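Local coordinates for protein Drep2 (PDB 4D2K) that probably takes part in apoptotic DNA fragmentation, its CIDE domain, the piece described here, associating with like domains into higher-order assemblies, at residues 62-65 and 66-69; 14-17 and 18-22. One frame throughout, in Å; residues are numbered along the deposited sequence.

Interaction 1: 62-65 and 66-69; sequences DGEY and FRTL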
ATOM      1  N   ASP A  62       0.963  -3.861  10.024  1.00 45.88           N
ATOM      2  CA  ASP A  62       1.667  -3.323  11.188  1.00 46.08           C
ATOM      3  C   ASP A  62       3.050  -2.775  10.830  1.00 43.60           C
ATOM      4  O   ASP A  62       3.620  -3.119   9.796  1.00 39.96           O
ATOM      5  CB  ASP A  62       1.776  -4.374  12.302  1.00 45.42           C
ATOM      6  CG  ASP A  62       2.313  -5.717  11.802  1.00 48.30           C
ATOM      7  OD1 ASP A  62       3.486  -5.800  11.369  1.00 44.57           O
ATOM      8  OD2 ASP A  62       1.567  -6.719  11.900  1.00 48.33           O
ATOM      9  N   GLY A  63       3.558  -1.898  11.692  1.00 45.89           N
ATOM     10  CA  GLY A  63       4.888  -1.343  11.538  1.00 47.65           C
ATOM     11  C   GLY A  63       6.019  -2.342  11.433  1.00 46.00           C
ATOM     12  O   GLY A  63       7.018  -2.063  10.773  1.00 44.73           O
ATOM     13  N   GLU A  64       5.906  -3.484  12.093  1.00 44.47           N
ATOM     14  CA  GLU A  64       7.044  -4.407  12.103  1.00 48.69           C
ATOM     15  C   GLU A  64       7.315  -4.982  10.688  1.00 41.79           C
ATOM     16  O   GLU A  64       8.434  -4.869  10.103  1.00 42.29           O
ATOM     17  CB  GLU A  64       6.793  -5.546  13.109  1.00 47.71           C
ATOM     18  CG  GLU A  64       6.688  -5.098  14.588  1.00 49.54           C
ATOM     19  CD  GLU A  64       5.301  -4.554  14.958  1.00 58.97           C
ATOM     20  OE1 GLU A  64       4.281  -5.143  14.524  1.00 58.50           O
ATOM     21  OE2 GLU A  64       5.234  -3.514  15.653  1.00 68.58           O
ATOM     22  N   TYR A  65       6.256  -5.498  10.079  1.00 41.68           N
ATOM     23  CA  TYR A  65       6.419  -6.074   8.761  1.00 41.12           C
ATOM     24  C   TYR A  65       6.702  -4.954   7.774  1.00 36.59           C
ATOM     25  O   TYR A  65       7.497  -5.118   6.868  1.00 33.99           O
ATOM     26  CB  TYR A  65       5.186  -6.858   8.326  1.00 38.11           C
ATOM     27  CG  TYR A  65       5.504  -7.790   7.182  1.00 36.72           C
ATOM     28  CD1 TYR A  65       6.043  -9.060   7.426  1.00 38.89           C
ATOM     29  CD2 TYR A  65       5.365  -7.379   5.860  1.00 38.42           C
ATOM     30  CE1 TYR A  65       6.385  -9.921   6.382  1.00 36.24           C
ATOM     31  CE2 TYR A  65       5.689  -8.243   4.800  1.00 41.47           C
ATOM     32  CZ  TYR A  65       6.196  -9.507   5.078  1.00 37.31           C
ATOM     33  OH  TYR A  65       6.538 -10.336   4.049  1.00 36.70           O
ATOM     34  N   PHE A  66       6.039  -3.818   7.978  1.00 38.79           N
ATOM     35  CA  PHE A  66       6.218  -2.655   7.132  1.00 39.16           C
ATOM     36  C   PHE A  66       7.688  -2.254   7.095  1.00 38.36           C
ATOM     37  O   PHE A  66       8.243  -2.000   6.024  1.00 36.31           O
ATOM     38  CB  PHE A  66       5.357  -1.480   7.623  1.00 39.34           C
ATOM     39  CG  PHE A  66       5.782  -0.162   7.049  1.00 39.76           C
ATOM     40  CD1 PHE A  66       5.256   0.284   5.850  1.00 38.29           C
ATOM     41  CD2 PHE A  66       6.746   0.617   7.691  1.00 41.06           C
ATOM     42  CE1 PHE A  66       5.674   1.488   5.291  1.00 40.15           C
ATOM     43  CE2 PHE A  66       7.178   1.811   7.140  1.00 42.82           C
ATOM     44  CZ  PHE A  66       6.639   2.253   5.933  1.00 43.78           C
ATOM     45  N   ARG A  67       8.329  -2.245   8.259  1.00 39.72           N
ATOM     46  CA  ARG A  67       9.714  -1.800   8.328  1.00 42.97           C
ATOM     47  C   ARG A  67      10.606  -2.770   7.647  1.00 41.52           C
ATOM     48  O   ARG A  67      11.710  -2.382   7.233  1.00 37.90           O
ATOM     49  CB  ARG A  67      10.197  -1.605   9.771  1.00 42.89           C
ATOM     50  CG  ARG A  67       9.649  -0.354  10.429  1.00 47.03           C
ATOM     51  CD  ARG A  67      10.311  -0.070  11.774  1.00 48.32           C
ATOM     52  NE  ARG A  67       9.821  -0.967  12.819  1.00 52.44           N
ATOM     53  CZ  ARG A  67       8.630  -0.839  13.401  1.00 56.26           C
ATOM     54  NH1 ARG A  67       7.817   0.139  13.030  1.00 59.60           N
ATOM     55  NH2 ARG A  67       8.245  -1.684  14.351  1.00 59.71           N
ATOM     56  N   THR A  68      10.135  -4.009   7.439  1.00 37.77           N
ATOM     57  CA  THR A  68      11.031  -4.899   6.664  1.00 36.20           C
ATOM     58  C   THR A  68      11.007  -4.665   5.145  1.00 35.39           C
ATOM     59  O   THR A  68      11.775  -5.288   4.423  1.00 33.81           O
ATOM     60  CB  THR A  68      10.711  -6.375   6.856  1.00 39.76           C
ATOM     61  OG1 THR A  68       9.547  -6.740   6.089  1.00 36.53           O
ATOM     62  CG2 THR A  68      10.583  -6.695   8.341  1.00 36.23           C
ATOM     63  N   LEU A  69      10.081  -3.845   4.645  1.00 37.05           N
ATOM     64  CA  LEU A  69       9.940  -3.635   3.191  1.00 35.21           C
ATOM     65  C   LEU A  69      11.097  -2.860   2.541  1.00 35.93           C
ATOM     66  O   LEU A  69      11.461  -1.791   3.019  1.00 34.63           O
ATOM     67  CB  LEU A  69       8.635  -2.875   2.888  1.00 32.75           C
ATOM     68  CG  LEU A  69       7.349  -3.573   3.306  1.00 35.49           C
ATOM     69  CD1 LEU A  69       6.116  -2.745   2.923  1.00 33.10           C
ATOM     70  CD2 LEU A  69       7.298  -4.987   2.709  1.00 38.91           C
TER
HETATM   71  O   HOH W   1       5.471  -0.350  15.375  1.00 57.85           O

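Interaction 2: 14-17 and 18-22; sequences IWDS and WRNVR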
ATOM      1  N   ILE A  14       2.473   2.311  -4.752  1.00 36.97           N
ATOM      2  CA  ILE A  14       1.154   1.925  -4.313  1.00 37.34           C
ATOM      3  C   ILE A  14       0.234   1.945  -5.525  1.00 39.80           C
ATOM      4  O   ILE A  14       0.028   2.966  -6.185  1.00 38.93           O
ATOM      5  CB  ILE A  14       0.636   2.829  -3.148  1.00 40.24           C
ATOM      6  CG1 ILE A  14      -0.671   2.281  -2.575  1.00 47.66           C
ATOM      7  CG2 ILE A  14       0.419   4.265  -3.586  1.00 51.42           C
ATOM      8  CD1 ILE A  14      -0.490   1.102  -1.633  1.00 48.41           C
ATOM      9  N   TRP A  15      -0.243   0.755  -5.868  1.00 35.96           N
ATOM     10  CA  TRP A  15      -1.065   0.576  -7.046  1.00 36.15           C
ATOM     11  C   TRP A  15      -2.471   0.124  -6.630  1.00 38.42           C
ATOM     12  O   TRP A  15      -2.642  -0.523  -5.584  1.00 35.96           O
ATOM     13  CB  TRP A  15      -0.436  -0.477  -7.955  1.00 37.97           C
ATOM     14  CG  TRP A  15       0.928  -0.160  -8.482  1.00 36.28           C
ATOM     15  CD1 TRP A  15       1.670   0.943  -8.219  1.00 37.97           C
ATOM     16  CD2 TRP A  15       1.723  -0.984  -9.342  1.00 33.52           C
ATOM     17  NE1 TRP A  15       2.872   0.873  -8.876  1.00 34.76           N
ATOM     18  CE2 TRP A  15       2.929  -0.304  -9.572  1.00 35.34           C
ATOM     19  CE3 TRP A  15       1.533  -2.234  -9.937  1.00 37.35           C
ATOM     20  CZ2 TRP A  15       3.948  -0.831 -10.386  1.00 36.90           C
ATOM     21  CZ3 TRP A  15       2.554  -2.760 -10.738  1.00 36.13           C
ATOM     22  CH2 TRP A  15       3.738  -2.059 -10.951  1.00 36.28           C
ATOM     23  N   ASP A  16      -3.465   0.345  -7.490  1.00 41.20           N
ATOM     24  CA  ASP A  16      -4.814  -0.064  -7.115  1.00 41.05           C
ATOM     25  C   ASP A  16      -4.925  -1.558  -7.367  1.00 40.18           C
ATOM     26  O   ASP A  16      -3.988  -2.161  -7.904  1.00 38.83           O
ATOM     27  CB  ASP A  16      -5.886   0.745  -7.859  1.00 39.76           C
ATOM     28  CG  ASP A  16      -5.876   0.533  -9.365  1.00 40.68           C
ATOM     29  OD1 ASP A  16      -5.483  -0.535  -9.875  1.00 46.01           O
ATOM     30  OD2 ASP A  16      -6.244   1.488 -10.058  1.00 42.33           O
ATOM     31  N   SER A  17      -6.039  -2.145  -6.937  1.00 42.66           N
ATOM     32  CA  SER A  17      -6.279  -3.589  -7.028  1.00 44.78           C
ATOM     33  C   SER A  17      -6.099  -4.132  -8.436  1.00 42.54           C
ATOM     34  O   SER A  17      -5.657  -5.254  -8.596  1.00 42.74           O
ATOM     35  CB  SER A  17      -7.663  -3.947  -6.491  1.00 44.77           C
ATOM     36  OG  SER A  17      -8.694  -3.308  -7.220  1.00 52.81           O
ATOM     37  N   TRP A  18      -6.401  -3.323  -9.444  1.00 46.10           N
ATOM     38  CA  TRP A  18      -6.315  -3.757 -10.846  1.00 48.82           C
ATOM     39  C   TRP A  18      -4.948  -3.489 -11.471  1.00 46.48           C
ATOM     40  O   TRP A  18      -4.733  -3.817 -12.635  1.00 44.69           O
ATOM     41  CB  TRP A  18      -7.354  -3.020 -11.708  1.00 53.33           C
ATOM     42  CG  TRP A  18      -8.775  -3.348 -11.431  1.00 63.48           C
ATOM     43  CD1 TRP A  18      -9.643  -2.628 -10.667  1.00 69.44           C
ATOM     44  CD2 TRP A  18      -9.508  -4.473 -11.928  1.00 70.21           C
ATOM     45  NE1 TRP A  18     -10.871  -3.242 -10.648  1.00 77.23           N
ATOM     46  CE2 TRP A  18     -10.815  -4.376 -11.415  1.00 75.11           C
ATOM     47  CE3 TRP A  18      -9.186  -5.555 -12.755  1.00 78.21           C
ATOM     48  CZ2 TRP A  18     -11.800  -5.317 -11.699  1.00 81.43           C
ATOM     49  CZ3 TRP A  18     -10.166  -6.491 -13.037  1.00 82.36           C
ATOM     50  CH2 TRP A  18     -11.456  -6.366 -12.510  1.00 84.08           C
ATOM     51  N   ARG A  19      -4.029  -2.898 -10.705  1.00 44.33           N
ATOM     52  CA  ARG A  19      -2.695  -2.527 -11.212  1.00 42.45           C
ATOM     53  C   ARG A  19      -2.824  -1.503 -12.352  1.00 41.74           C
ATOM     54  O   ARG A  19      -2.021  -1.481 -13.283  1.00 38.57           O
ATOM     55  CB  ARG A  19      -1.890  -3.759 -11.662  1.00 41.18           C
ATOM     56  CG  ARG A  19      -1.733  -4.847 -10.597  1.00 42.03           C
ATOM     57  CD  ARG A  19      -1.013  -6.071 -11.174  1.00 45.79           C
ATOM     58  NE  ARG A  19      -0.568  -6.998 -10.134  1.00 47.81           N
ATOM     59  CZ  ARG A  19      -1.318  -7.957  -9.588  1.00 49.14           C
ATOM     60  NH1 ARG A  19      -2.558  -8.166 -10.014  1.00 45.84           N
ATOM     61  NH2 ARG A  19      -0.804  -8.738  -8.639  1.00 43.12           N
ATOM     62  N   ASN A  20      -3.839  -0.647 -12.234  1.00 42.05           N
ATOM     63  CA  ASN A  20      -4.137   0.405 -13.191  1.00 42.25           C
ATOM     64  C   ASN A  20      -3.582   1.769 -12.746  1.00 42.32           C
ATOM     65  O   ASN A  20      -2.667   2.316 -13.360  1.00 42.86           O
ATOM     66  CB  ASN A  20      -5.661   0.463 -13.392  1.00 47.22           C
ATOM     67  CG  ASN A  20      -6.081   1.464 -14.452  1.00 51.29           C
ATOM     68  OD1 ASN A  20      -6.973   2.287 -14.223  1.00 59.04           O
ATOM     69  ND2 ASN A  20      -5.438   1.408 -15.610  1.00 49.64           N
ATOM     70  N   VAL A  21      -4.100   2.301 -11.652  1.00 39.57           N
ATOM     71  CA  VAL A  21      -3.557   3.530 -11.118  1.00 40.78           C
ATOM     72  C   VAL A  21      -2.331   3.124 -10.302  1.00 42.02           C
ATOM     73  O   VAL A  21      -2.392   2.217  -9.469  1.00 39.47           O
ATOM     74  CB  VAL A  21      -4.566   4.300 -10.240  1.00 42.15           C
ATOM     75  CG1 VAL A  21      -3.904   5.473  -9.566  1.00 37.88           C
ATOM     76  CG2 VAL A  21      -5.809   4.725 -11.064  1.00 41.97           C
ATOM     77  N   ARG A  22      -1.220   3.796 -10.580  1.00 40.43           N
ATOM     78  CA  ARG A  22       0.082   3.422 -10.088  1.00 38.50           C
ATOM     79  C   ARG A  22       0.742   4.679  -9.564  1.00 38.29           C
ATOM     80  O   ARG A  22       1.010   5.592 -10.349  1.00 37.63           O
ATOM     81  CB  ARG A  22       0.890   2.819 -11.214  1.00 39.17           C
ATOM     82  CG  ARG A  22       0.353   1.517 -11.695  1.00 37.79           C
ATOM     83  CD  ARG A  22       1.209   0.952 -12.782  1.00 38.10           C
ATOM     84  NE  ARG A  22       0.650  -0.318 -13.234  1.00 37.25           N
ATOM     85  CZ  ARG A  22       1.359  -1.290 -13.790  1.00 40.62           C
ATOM     86  NH1 ARG A  22       2.670  -1.136 -13.967  1.00 38.40           N
ATOM     87  NH2 ARG A  22       0.759  -2.418 -14.163  1.00 36.25           N
TER

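Interaction 1: 62-65 and 66-69
Tyr65 O takes two donors from Thr68, the hydroxyl OG1 at 2.7 Å and the backbone N at 2.9 Å, near the end of the short helix 63-67 of this ubiquitin-like CIDE-N domain. OG1 comes in the carbonyl plane on a lone pair, whereas N stands above that plane. Threonine suits the place because its OG1, set between the backbone N and the carbonyl carbon (chi1 77°), can fold back onto the preceding turn; the same oxygen lies over the centre of one face of the Tyr65 ring. At the other end Asp62 is the N-cap: its OD1 accepts Tyr65 N at 3.1 Å in a nearly straight bond, and Asp62 O accepts Phe66 N, so one residue serves two of the early amides. Gly63 O receives Arg67 N at 2.8 Å. The Arg67 side chain bends at chi3 (-75°), which brings its guanidinium back over the first turn with Gly63 O above the centre of one face, too poorly angled for a bond. Phe66, on a different side of the helix, buries its ring against Leu12 of strand 10-16 and Phe30 and Leu33 of helix 30-40. On the exposed side Glu64 and Arg67 run side by side, their charged planes steeply turned; the salt bridge from Glu64 OE2 to Arg67 NH2 is long, 3.8 Å, and a water bridges the same two atoms, 3.2 Å from each.

Interaction 2: 14-17 and 18-22
Trp15 and Arg22 form an antiparallel non-hydrogen-bonded pair where strands 10-16 and 22-27 are joined, and between them the chain makes a type I turn from Asp16 to Arg19, closed by Arg19 N to Asp16 O. Asp16 N gives its hydrogen to Val21 O at 2.9 Å. The Asp16 carboxylate then folds into the loop, its CG between the backbone N and the carbonyl carbon (chi1 64°), and takes backbone amides of the loop: Asn20 N reaches OD1 on the syn side at 2.9 Å, Val21 N reaches OD2 at 2.8 Å from above the carboxylate plane, and Trp18 N adds a weak bond to OD1. A short acidic side chain suits this place, having two acceptors within reach of the turning backbone. On the Trp15 face of the hairpin, the extended Arg22 chain lies over the indole, with CG 3.6 Å from the centroid of the five-membered ring, a CH-pi contact, and the guanidinium stacked on the six-membered ring, CZ 3.9 Å from its centroid and planes 15° apart. Arg22 NE and NH2 both hold Arg19 O, at 2.9 and 3.1 Å, side-on and in the guanidinium plane, fixing its rotation. Replacing Trp15 by alanine would probably strip Arg22 of its flat support and leave the guanidinium held mainly by Arg19 O. Arg22 thus turns two in-plane N-H groups to a carbonyl and one face to the indole, two uses that do not compete.

In the fold
Both contacts are local, yet they sit on opposite sides of the domain's centre, their own centres about 21 Å apart. Interaction 1 shapes a short helix, interaction 2 the hairpin loop joining two neighbouring strands of the sheet. Strand 10-16 links them: it meets interaction 1 through Arg10 and Leu12, and its far end is part of interaction 2. Interaction 1 is partly buried, with Phe66 sunk toward the core and its charged pair outside; interaction 2 lies at the surface, though Ile14 is buried. An aspartate accepts backbone amides in each, as a helix N-cap in interaction 1 and inside the loop in interaction 2, but arginine differs: Arg67 meets a carboxylate by a long salt bridge and a shared water, while Arg22 stacks on an aromatic ring.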